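Local coordinates for protein L-ribulose 3-epimerase (Methylomonas sp. DH-1, PDB 7CJ7) that catalyses the manganese-dependent epimerization of ketoses at C3, acting fastest on L-ribulose and also interconverting D-allulose and D-fructose, at residues Leu184-Met189 with Val210-Ser215; Gly218-Gly223 with Gly276-Phe281; Glu246-Glu251 with Asn259-Trp264. One frame throughout, in Å; residues are numbered along the deposited sequence.

Interaction 1: residues Leu184-Met189 with Val210-Ser215; sequences LDTYHM and VHIGES. With MN (manganese (II) ion), chain D; SOL (L-sorbose), chain C.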
loop_
_atom_site.group_PDB
_atom_site.type_symbol
_atom_site.label_atom_id
_atom_site.label_comp_id
_atom_site.label_asym_id
_atom_site.label_seq_id
_atom_site.Cartn_x
_atom_site.Cartn_y
_atom_site.Cartn_z
ATOM N N LEU A 184 -16.155 -3.327 -0.795
ATOM C CA LEU A 184 -15.050 -2.864 -1.667
ATOM C C LEU A 184 -14.725 -1.417 -1.316
ATOM O O LEU A 184 -15.651 -0.669 -0.936
ATOM C CB LEU A 184 -15.428 -3.002 -3.139
ATOM C CG LEU A 184 -15.480 -4.436 -3.670
ATOM C CD1 LEU A 184 -15.927 -4.427 -5.119
ATOM C CD2 LEU A 184 -14.124 -5.123 -3.552
ATOM N N ASP A 185 -13.449 -1.069 -1.428
ATOM C CA ASP A 185 -12.906 0.265 -1.067
ATOM C C ASP A 185 -11.984 0.707 -2.203
ATOM O O ASP A 185 -10.998 -0.005 -2.476
ATOM C CB ASP A 185 -12.201 0.176 0.286
ATOM C CG ASP A 185 -11.591 1.486 0.756
ATOM O OD1 ASP A 185 -11.104 2.237 -0.087
ATOM O OD2 ASP A 185 -11.608 1.718 1.966
ATOM N N THR A 186 -12.297 1.817 -2.871
ATOM C CA THR A 186 -11.585 2.230 -4.108
ATOM C C THR A 186 -10.091 2.439 -3.814
ATOM O O THR A 186 -9.283 2.221 -4.723
ATOM C CB THR A 186 -12.226 3.465 -4.744
ATOM O OG1 THR A 186 -12.245 4.537 -3.798
ATOM C CG2 THR A 186 -13.627 3.180 -5.242
ATOM N N TYR A 187 -9.727 2.872 -2.608
ATOM C CA TYR A 187 -8.305 3.075 -2.227
ATOM C C TYR A 187 -7.558 1.739 -2.325
ATOM O O TYR A 187 -6.462 1.676 -2.904
ATOM C CB TYR A 187 -8.187 3.669 -0.823
ATOM C CG TYR A 187 -6.813 3.535 -0.220
ATOM C CD1 TYR A 187 -5.769 4.345 -0.621
ATOM C CD2 TYR A 187 -6.555 2.593 0.760
ATOM C CE1 TYR A 187 -4.500 4.215 -0.076
ATOM C CE2 TYR A 187 -5.294 2.457 1.319
ATOM C CZ TYR A 187 -4.269 3.290 0.919
ATOM O OH TYR A 187 -3.021 3.161 1.459
ATOM N N HIS A 188 -8.132 0.683 -1.748
ATOM C CA HIS A 188 -7.527 -0.673 -1.742
ATOM C C HIS A 188 -7.554 -1.269 -3.151
ATOM O O HIS A 188 -6.567 -1.918 -3.538
ATOM C CB HIS A 188 -8.216 -1.542 -0.691
ATOM C CG HIS A 188 -8.025 -1.020 0.691
ATOM N ND1 HIS A 188 -6.784 -0.973 1.292
ATOM C CD2 HIS A 188 -8.909 -0.521 1.585
ATOM C CE1 HIS A 188 -6.919 -0.475 2.509
ATOM N NE2 HIS A 188 -8.212 -0.196 2.710
ATOM N N MET A 189 -8.639 -1.053 -3.893
ATOM C CA MET A 189 -8.819 -1.604 -5.258
ATOM C C MET A 189 -7.741 -1.017 -6.173
ATOM O O MET A 189 -7.239 -1.739 -7.055
ATOM C CB MET A 189 -10.198 -1.249 -5.816
ATOM C CG MET A 189 -11.340 -1.844 -5.036
ATOM S SD MET A 189 -12.929 -1.301 -5.693
ATOM C CE MET A 189 -12.892 -2.067 -7.314
ATOM N N VAL A 210 -19.658 -0.089 0.226
ATOM C CA VAL A 210 -18.658 0.604 -0.620
ATOM C C VAL A 210 -18.011 1.738 0.174
ATOM O O VAL A 210 -18.741 2.533 0.807
ATOM C CB VAL A 210 -19.292 1.128 -1.918
ATOM C CG1 VAL A 210 -18.367 2.112 -2.610
ATOM C CG2 VAL A 210 -19.688 -0.009 -2.840
ATOM N N HIS A 211 -16.682 1.778 0.147
ATOM C CA HIS A 211 -15.871 2.950 0.548
ATOM C C HIS A 211 -15.318 3.639 -0.693
ATOM O O HIS A 211 -14.739 2.956 -1.578
ATOM C CB HIS A 211 -14.743 2.565 1.494
ATOM C CG HIS A 211 -15.211 2.340 2.888
ATOM N ND1 HIS A 211 -14.349 1.961 3.893
ATOM C CD2 HIS A 211 -16.439 2.439 3.447
ATOM C CE1 HIS A 211 -15.010 1.883 5.030
ATOM N NE2 HIS A 211 -16.304 2.142 4.781
ATOM N N ILE A 212 -15.461 4.963 -0.698
ATOM C CA ILE A 212 -14.885 5.871 -1.719
ATOM C C ILE A 212 -13.691 6.553 -1.061
ATOM O O ILE A 212 -13.900 7.371 -0.140
ATOM C CB ILE A 212 -15.928 6.877 -2.230
ATOM C CG1 ILE A 212 -17.170 6.180 -2.789
ATOM C CG2 ILE A 212 -15.304 7.834 -3.234
ATOM C CD1 ILE A 212 -16.876 5.185 -3.889
ATOM N N GLY A 213 -12.495 6.168 -1.485
ATOM C CA GLY A 213 -11.221 6.771 -1.059
ATOM C C GLY A 213 -10.340 7.072 -2.256
ATOM O O GLY A 213 -10.244 6.222 -3.170
ATOM N N GLU A 214 -9.709 8.240 -2.273
ATOM C CA GLU A 214 -8.729 8.590 -3.327
ATOM C C GLU A 214 -7.476 7.725 -3.121
ATOM O O GLU A 214 -7.323 7.107 -2.048
ATOM C CB GLU A 214 -8.450 10.095 -3.294
ATOM C CG GLU A 214 -7.649 10.617 -4.477
ATOM C CD GLU A 214 -8.095 10.173 -5.865
ATOM O OE1 GLU A 214 -8.803 10.954 -6.545
ATOM O OE2 GLU A 214 -7.698 9.059 -6.286
ATOM N N SER A 215 -6.615 7.656 -4.127
ATOM C CA SER A 215 -5.396 6.808 -4.125
ATOM C C SER A 215 -4.519 7.121 -2.912
ATOM O O SER A 215 -3.888 6.186 -2.389
ATOM C CB SER A 215 -4.643 6.964 -5.421
ATOM O OG SER A 215 -4.389 8.337 -5.713
HETATM MN MN MN D . -12.213 1.477 3.866
HETATM C C1 SOL C . -8.726 0.626 6.312
HETATM O O1 SOL C . -7.695 0.894 5.392
HETATM C C2 SOL C . -10.070 0.976 5.760
HETATM O O2 SOL C . -10.242 1.060 4.555
HETATM C C3 SOL C . -11.200 1.275 6.736
HETATM O O3 SOL C . -12.455 1.149 6.108
HETATM C C4 SOL C . -11.126 0.375 7.965
HETATM O O4 SOL C . -11.261 -0.989 7.562
HETATM C C5 SOL C . -12.200 0.678 9.011
HETATM O O5 SOL C . -12.165 -0.324 10.027
HETATM C C6 SOL C . -12.047 2.036 9.662
HETATM O O6 SOL C . -13.108 2.270 10.592
HETATM O O HOH W 1 -4.335 3.612 -3.554
#
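D185 and H211 face each other as a bridged pair of neighbouring parallel strands in the TIM barrel, and both reach the same manganese ion. D185 OD2 binds the manganese at 2.0 Å and H211 ND1 binds it at 2.2 Å. The two groups are turned steeply against each other, carboxylate and imidazole planes 75° apart, with D185 OD2 lying at the edge of the H211 ring and packed 3.3 Å from H211 CB. CG of D185 stands anti to the backbone N (chi1 179°), which carries OD2 to the metal while OD1 turns back to cap helix 186-192 by accepting from Y187 N. On the H211 side NE2 is taken by E41, so both ring nitrogens are engaged and the ring's rotation is fixed.

Hydrogen bonds from H211 N to L184 O and from T186 N to H211 O join the two segments, the second at the start of the helix. Just beyond, T186 reaches across with its hydroxyl: OG1 donates to G213 O at 2.7 Å, approaching 25° out of the carbonyl plane. The Y187 ring presents its edge to the carbonyls of the 210-215 segment, with CE1 3.1 Å from S215 O, and its hydroxyl bonds to Y157 of the second subunit. The CD2 edge of Y187 lies over the centre of the H188 ring.

H188 NE2 in turn donates to L-sorbose O1 at 2.9 Å and to O2 at 3.0 Å. Because O2 and O3 of the sugar also bind the manganese, metal and H188 together probably fix the ketose and polarise its C2 oxygen, consistent with epimerization at the adjoining C3.

Interaction 2: residues Gly218-Gly223 with Gly276-Phe281; sequences GYLGTG and GKALEF
L220 packs on helix 271-285 mainly through apolar contacts, and the ring of F281 carries most of them. In the CH-pi contact, L220 CB sits over one face of that ring, 3.8 Å from its centroid and 14° off the normal, displaced slightly toward the rim. F281 CG is anti to the backbone N (chi1 -176°), a torsion that directs the ring away from the helix axis, one face toward L220 CB.

Van der Waals packing continues from the same leucine. Its CD1 methyl lies 3.7 Å from F281 CD1 and also touches the helix itself, 3.9 Å from A278 CB. Next along the chain, G221 CA comes within 3.7 Å of F281 CE2. A side chain at G221 would point toward the ring and have little room, and its positive phi (95°) also favours glycine.

The looser edge of the contact is formed by Y219 and K277, whose side chains pass at 4.0 Å between Y219 CE2 and K277 CD. Their polar ends converge on D273, which accepts from the tyrosine hydroxyl and forms a salt bridge with the lysine.

Within the loop, Y219 to T222 is a type II beta turn whose backbone bond, T222 N to Y219 O, is weak; T222 OG1 also donates to Y219 O at 2.8 Å.

The 218-223 loop, between strand 207-212 and helix 227-236, is thereby laid on the C-terminal helix of the barrel. L220 and A278 both rest on F245 of strand 242-245, L220 also touches I282, and F281 meets F227 of helix 227-236 edge-to-face.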
loop_
_atom_site.group_PDB
_atom_site.type_symbol
_atom_site.label_atom_id
_atom_site.label_comp_id
_atom_site.label_asym_id
_atom_site.label_seq_id
_atom_site.Cartn_x
_atom_site.Cartn_y
_atom_site.Cartn_z
ATOM N N GLY A 218 -6.797 11.328 0.317
ATOM C CA GLY A 218 -7.106 12.766 0.465
ATOM C C GLY A 218 -8.343 13.189 -0.317
ATOM O O GLY A 218 -9.285 12.387 -0.441
ATOM N N TYR A 219 -8.350 14.428 -0.820
ATOM C CA TYR A 219 -9.461 14.991 -1.627
ATOM C C TYR A 219 -9.769 14.069 -2.817
ATOM O O TYR A 219 -8.850 13.657 -3.549
ATOM C CB TYR A 219 -9.112 16.399 -2.115
ATOM C CG TYR A 219 -9.422 17.497 -1.133
ATOM C CD1 TYR A 219 -8.477 17.910 -0.207
ATOM C CD2 TYR A 219 -10.640 18.162 -1.165
ATOM C CE1 TYR A 219 -8.750 18.930 0.694
ATOM C CE2 TYR A 219 -10.921 19.186 -0.279
ATOM C CZ TYR A 219 -9.978 19.568 0.660
ATOM O OH TYR A 219 -10.274 20.566 1.552
ATOM N N LEU A 220 -11.044 13.772 -3.050
ATOM C CA LEU A 220 -11.444 12.985 -4.240
ATOM C C LEU A 220 -11.114 13.808 -5.492
ATOM O O LEU A 220 -11.410 15.025 -5.525
ATOM C CB LEU A 220 -12.932 12.621 -4.171
ATOM C CG LEU A 220 -13.389 11.826 -2.942
ATOM C CD1 LEU A 220 -14.845 11.393 -3.079
ATOM C CD2 LEU A 220 -12.496 10.622 -2.685
ATOM N N GLY A 221 -10.523 13.158 -6.495
ATOM C CA GLY A 221 -10.247 13.751 -7.815
ATOM C C GLY A 221 -8.839 14.309 -7.919
ATOM O O GLY A 221 -8.515 14.835 -8.988
ATOM N N THR A 222 -8.035 14.228 -6.851
ATOM C CA THR A 222 -6.655 14.792 -6.791
ATOM C C THR A 222 -5.620 13.666 -6.777
ATOM O O THR A 222 -4.445 13.932 -6.458
ATOM C CB THR A 222 -6.453 15.692 -5.567
ATOM O OG1 THR A 222 -6.463 14.873 -4.395
ATOM C CG2 THR A 222 -7.498 16.782 -5.473
ATOM N N GLY A 223 -6.053 12.444 -7.064
ATOM C CA GLY A 223 -5.169 11.269 -7.072
ATOM C C GLY A 223 -5.310 10.483 -8.355
ATOM O O GLY A 223 -5.589 11.094 -9.406
ATOM N N GLY A 276 -17.786 18.099 2.181
ATOM C CA GLY A 276 -18.763 18.707 1.261
ATOM C C GLY A 276 -18.386 18.428 -0.183
ATOM O O GLY A 276 -19.274 18.033 -0.974
ATOM N N LYS A 277 -17.106 18.611 -0.517
ATOM C CA LYS A 277 -16.609 18.411 -1.897
ATOM C C LYS A 277 -16.704 16.924 -2.247
ATOM O O LYS A 277 -17.017 16.626 -3.404
ATOM C CB LYS A 277 -15.186 18.945 -2.049
ATOM C CG LYS A 277 -15.112 20.458 -2.197
ATOM C CD LYS A 277 -13.722 20.968 -2.436
ATOM C CE LYS A 277 -13.668 22.457 -2.699
ATOM N NZ LYS A 277 -12.415 23.024 -2.154
ATOM N N ALA A 278 -16.446 16.031 -1.284
ATOM C CA ALA A 278 -16.499 14.565 -1.505
ATOM C C ALA A 278 -17.930 14.165 -1.859
ATOM O O ALA A 278 -18.113 13.395 -2.812
ATOM C CB ALA A 278 -16.016 13.809 -0.298
ATOM N N LEU A 279 -18.907 14.631 -1.087
ATOM C CA LEU A 279 -20.321 14.236 -1.290
ATOM C C LEU A 279 -20.755 14.712 -2.676
ATOM O O LEU A 279 -21.410 13.939 -3.389
ATOM C CB LEU A 279 -21.213 14.821 -0.198
ATOM C CG LEU A 279 -22.642 14.281 -0.210
ATOM C CD1 LEU A 279 -22.657 12.760 -0.338
ATOM C CD2 LEU A 279 -23.391 14.722 1.033
ATOM N N GLU A 280 -20.395 15.942 -3.043
ATOM C CA GLU A 280 -20.719 16.501 -4.380
ATOM C C GLU A 280 -20.052 15.648 -5.469
ATOM O O GLU A 280 -20.710 15.353 -6.492
ATOM C CB GLU A 280 -20.253 17.952 -4.468
ATOM C CG GLU A 280 -20.625 18.636 -5.769
ATOM C CD GLU A 280 -19.907 19.957 -6.005
ATOM O OE1 GLU A 280 -18.685 20.038 -5.712
ATOM O OE2 GLU A 280 -20.564 20.904 -6.465
ATOM N N PHE A 281 -18.780 15.300 -5.285
ATOM C CA PHE A 281 -17.995 14.462 -6.232
ATOM C C PHE A 281 -18.739 13.140 -6.483
ATOM O O PHE A 281 -18.901 12.715 -7.631
ATOM C CB PHE A 281 -16.591 14.225 -5.676
ATOM C CG PHE A 281 -15.679 13.456 -6.596
ATOM C CD1 PHE A 281 -15.718 12.072 -6.637
ATOM C CD2 PHE A 281 -14.784 14.116 -7.426
ATOM C CE1 PHE A 281 -14.891 11.368 -7.499
ATOM C CE2 PHE A 281 -13.949 13.406 -8.275
ATOM C CZ PHE A 281 -14.010 12.035 -8.309
#

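Interaction 3: residues Glu246-Glu251 with Asn259-Trp264; sequences ESFSSE and NTLCVW. With MN (manganese (II) ion), chain D; SOL (L-sorbose), chain C.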
loop_
_atom_site.group_PDB
_atom_site.type_symbol
_atom_site.label_atom_id
_atom_site.label_comp_id
_atom_site.label_asym_id
_atom_site.label_seq_id
_atom_site.Cartn_x
_atom_site.Cartn_y
_atom_site.Cartn_z
ATOM N N GLU A 246 -14.311 8.042 2.742
ATOM C CA GLU A 246 -13.259 7.719 3.722
ATOM C C GLU A 246 -11.997 8.502 3.358
ATOM O O GLU A 246 -11.592 8.495 2.176
ATOM C CB GLU A 246 -13.011 6.216 3.747
ATOM C CG GLU A 246 -12.023 5.800 4.808
ATOM C CD GLU A 246 -12.072 4.312 5.096
ATOM O OE1 GLU A 246 -12.339 3.929 6.256
ATOM O OE2 GLU A 246 -11.852 3.548 4.156
ATOM N N SER A 247 -11.393 9.150 4.346
ATOM C CA SER A 247 -10.214 10.018 4.126
ATOM C C SER A 247 -9.437 10.158 5.429
ATOM O O SER A 247 -10.059 10.306 6.489
ATOM C CB SER A 247 -10.644 11.365 3.595
ATOM O OG SER A 247 -9.527 12.168 3.283
ATOM N N PHE A 248 -8.115 10.145 5.343
ATOM C CA PHE A 248 -7.246 10.274 6.532
ATOM C C PHE A 248 -6.190 11.341 6.269
ATOM O O PHE A 248 -5.564 11.352 5.184
ATOM C CB PHE A 248 -6.629 8.927 6.895
ATOM C CG PHE A 248 -7.636 7.842 7.167
ATOM C CD1 PHE A 248 -8.239 7.727 8.407
ATOM C CD2 PHE A 248 -7.984 6.939 6.176
ATOM C CE1 PHE A 248 -9.179 6.735 8.642
ATOM C CE2 PHE A 248 -8.921 5.954 6.417
ATOM C CZ PHE A 248 -9.515 5.851 7.649
ATOM N N SER A 249 -6.012 12.210 7.261
ATOM C CA SER A 249 -4.965 13.258 7.282
ATOM C C SER A 249 -4.331 13.270 8.671
ATOM O O SER A 249 -5.047 12.960 9.637
ATOM C CB SER A 249 -5.547 14.604 6.934
ATOM O OG SER A 249 -4.548 15.605 7.023
ATOM N N SER A 250 -3.052 13.635 8.770
ATOM C CA SER A 250 -2.364 13.835 10.068
ATOM C C SER A 250 -3.085 14.940 10.859
ATOM O O SER A 250 -2.863 15.030 12.079
ATOM C CB SER A 250 -0.892 14.125 9.875
ATOM O OG SER A 250 -0.701 15.268 9.055
ATOM N N GLU A 251 -3.944 15.724 10.196
ATOM C CA GLU A 251 -4.786 16.779 10.827
ATOM C C GLU A 251 -5.644 16.173 11.949
ATOM O O GLU A 251 -5.795 16.820 13.007
ATOM C CB GLU A 251 -5.689 17.438 9.780
ATOM C CG GLU A 251 -6.517 18.588 10.337
ATOM C CD GLU A 251 -5.701 19.813 10.702
ATOM O OE1 GLU A 251 -6.230 20.689 11.421
ATOM O OE2 GLU A 251 -4.544 19.886 10.259
ATOM N N ASN A 259 -1.915 5.292 12.974
ATOM C CA ASN A 259 -0.537 4.745 12.879
ATOM C C ASN A 259 -0.590 3.376 12.189
ATOM O O ASN A 259 0.320 3.087 11.384
ATOM C CB ASN A 259 0.157 4.749 14.240
ATOM C CG ASN A 259 0.496 6.159 14.670
ATOM O OD1 ASN A 259 0.870 6.989 13.840
ATOM N ND2 ASN A 259 0.358 6.441 15.952
ATOM N N THR A 260 -1.637 2.584 12.423
ATOM C CA THR A 260 -1.846 1.305 11.692
ATOM C C THR A 260 -1.948 1.591 10.186
ATOM O O THR A 260 -1.394 0.793 9.379
ATOM C CB THR A 260 -3.073 0.545 12.212
ATOM O OG1 THR A 260 -2.863 0.253 13.591
ATOM C CG2 THR A 260 -3.314 -0.750 11.468
ATOM N N LEU A 261 -2.614 2.682 9.811
ATOM C CA LEU A 261 -2.882 3.041 8.392
ATOM C C LEU A 261 -1.743 3.900 7.832
ATOM O O LEU A 261 -1.833 4.309 6.656
ATOM C CB LEU A 261 -4.221 3.774 8.285
ATOM C CG LEU A 261 -5.446 2.962 8.704
ATOM C CD1 LEU A 261 -6.729 3.719 8.382
ATOM C CD2 LEU A 261 -5.444 1.599 8.030
ATOM N N CYS A 262 -0.702 4.154 8.624
ATOM C CA CYS A 262 0.530 4.858 8.175
ATOM C C CYS A 262 0.159 6.221 7.573
ATOM O O CYS A 262 0.669 6.563 6.492
ATOM C CB CYS A 262 1.311 4.008 7.176
ATOM S SG CYS A 262 1.880 2.430 7.865
ATOM N N VAL A 263 -0.666 7.003 8.280
ATOM C CA VAL A 263 -1.124 8.338 7.800
ATOM C C VAL A 263 -0.080 9.379 8.219
ATOM O O VAL A 263 -0.275 10.061 9.235
ATOM C CB VAL A 263 -2.533 8.671 8.318
ATOM C CG1 VAL A 263 -3.034 10.005 7.772
ATOM C CG2 VAL A 263 -3.514 7.566 7.982
ATOM N N TRP A 264 0.988 9.500 7.437
ATOM C CA TRP A 264 2.165 10.342 7.771
ATOM C C TRP A 264 1.956 11.781 7.296
ATOM O O TRP A 264 2.666 12.655 7.792
ATOM C CB TRP A 264 3.427 9.764 7.140
ATOM C CG TRP A 264 3.670 8.307 7.383
ATOM C CD1 TRP A 264 4.192 7.431 6.479
ATOM C CD2 TRP A 264 3.460 7.554 8.595
ATOM N NE1 TRP A 264 4.310 6.185 7.029
ATOM C CE2 TRP A 264 3.887 6.233 8.332
ATOM C CE3 TRP A 264 2.954 7.851 9.865
ATOM C CZ2 TRP A 264 3.812 5.219 9.285
ATOM C CZ3 TRP A 264 2.892 6.852 10.812
ATOM C CH2 TRP A 264 3.317 5.553 10.526
HETATM MN MN MN D . -12.213 1.477 3.866
HETATM C C1 SOL C . -8.726 0.626 6.312
HETATM O O1 SOL C . -7.695 0.894 5.392
HETATM C C2 SOL C . -10.070 0.976 5.760
HETATM O O2 SOL C . -10.242 1.060 4.555
HETATM C C3 SOL C . -11.200 1.275 6.736
HETATM O O3 SOL C . -12.455 1.149 6.108
HETATM C C4 SOL C . -11.126 0.375 7.965
HETATM O O4 SOL C . -11.261 -0.989 7.562
HETATM C C5 SOL C . -12.200 0.678 9.011
HETATM O O5 SOL C . -12.165 -0.324 10.027
HETATM C C6 SOL C . -12.047 2.036 9.662
HETATM O O6 SOL C . -13.108 2.270 10.592
#
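F248 and L261 pack together beside the sugar pocket of the TIM barrel, where the loop following strand 242-245 meets the end of the short helix 257-260. That helix closes in a Schellman motif, with C262 at positive phi, and V263 then centres an inverse gamma turn that brings the chain alongside 248-250.

The tight part is apolar. L261 CD1 lies over one face of the F248 ring, 3.8 Å from its centroid and 19° off the normal, offset toward the rim where CZ approaches to 3.6 Å. V263 packs both methyls against the facing segment: CG2 touches F248 CB at 3.6 Å, while CG1, anti to the backbone N (chi1 -177°), packs 3.6 Å from S249 C. H12, which binds the sugar, meets the F248 ring edge-to-face. Replacing F248 by an alanine would probably leave L261 CD1 without the face it rests on and let that leucine shift beside the sugar.

Toward S250 the contact loosens: S250 N is 3.8 Å from V263 CG1, the serine CB is farther off, 4.2 Å from V263 O, and the residue is partly exposed. S249 turns its side chain the other way, where OG accepts from E251 N in an ST turn and also bonds with L267 and W268. W264 points away from 246-251 as well, its NE1 bonding to R156 O of the second subunit.

At the inner end E246, a proton donor/acceptor by similarity, binds manganese through OE2. The other methyl of L261, CD2, faces the L-sorbose, 3.5 Å from its O1.

Overall arrangement
Interactions 1 and 3 meet at the active site: D185 OD2 and E246 OE2 lie 2.9 Å apart on one manganese ion, which E152 and H211 also coordinate. Their backbones join where I212 O lies 3.0 Å from E246 N, a probable hydrogen bond. Interaction 2 stands outside this centre, the L220 side chain about 11 Å from the metal and 12 Å from the L-sorbose. It is tied to interaction 1 through E214, whose OE1 lies 2.8 Å from G221 N. The centres of interactions 2 and 3 are 16 Å apart, and the sugar-binding R217 lies in sequence between the 210-215 and 218-223 segments. All three contacts touch the second subunit.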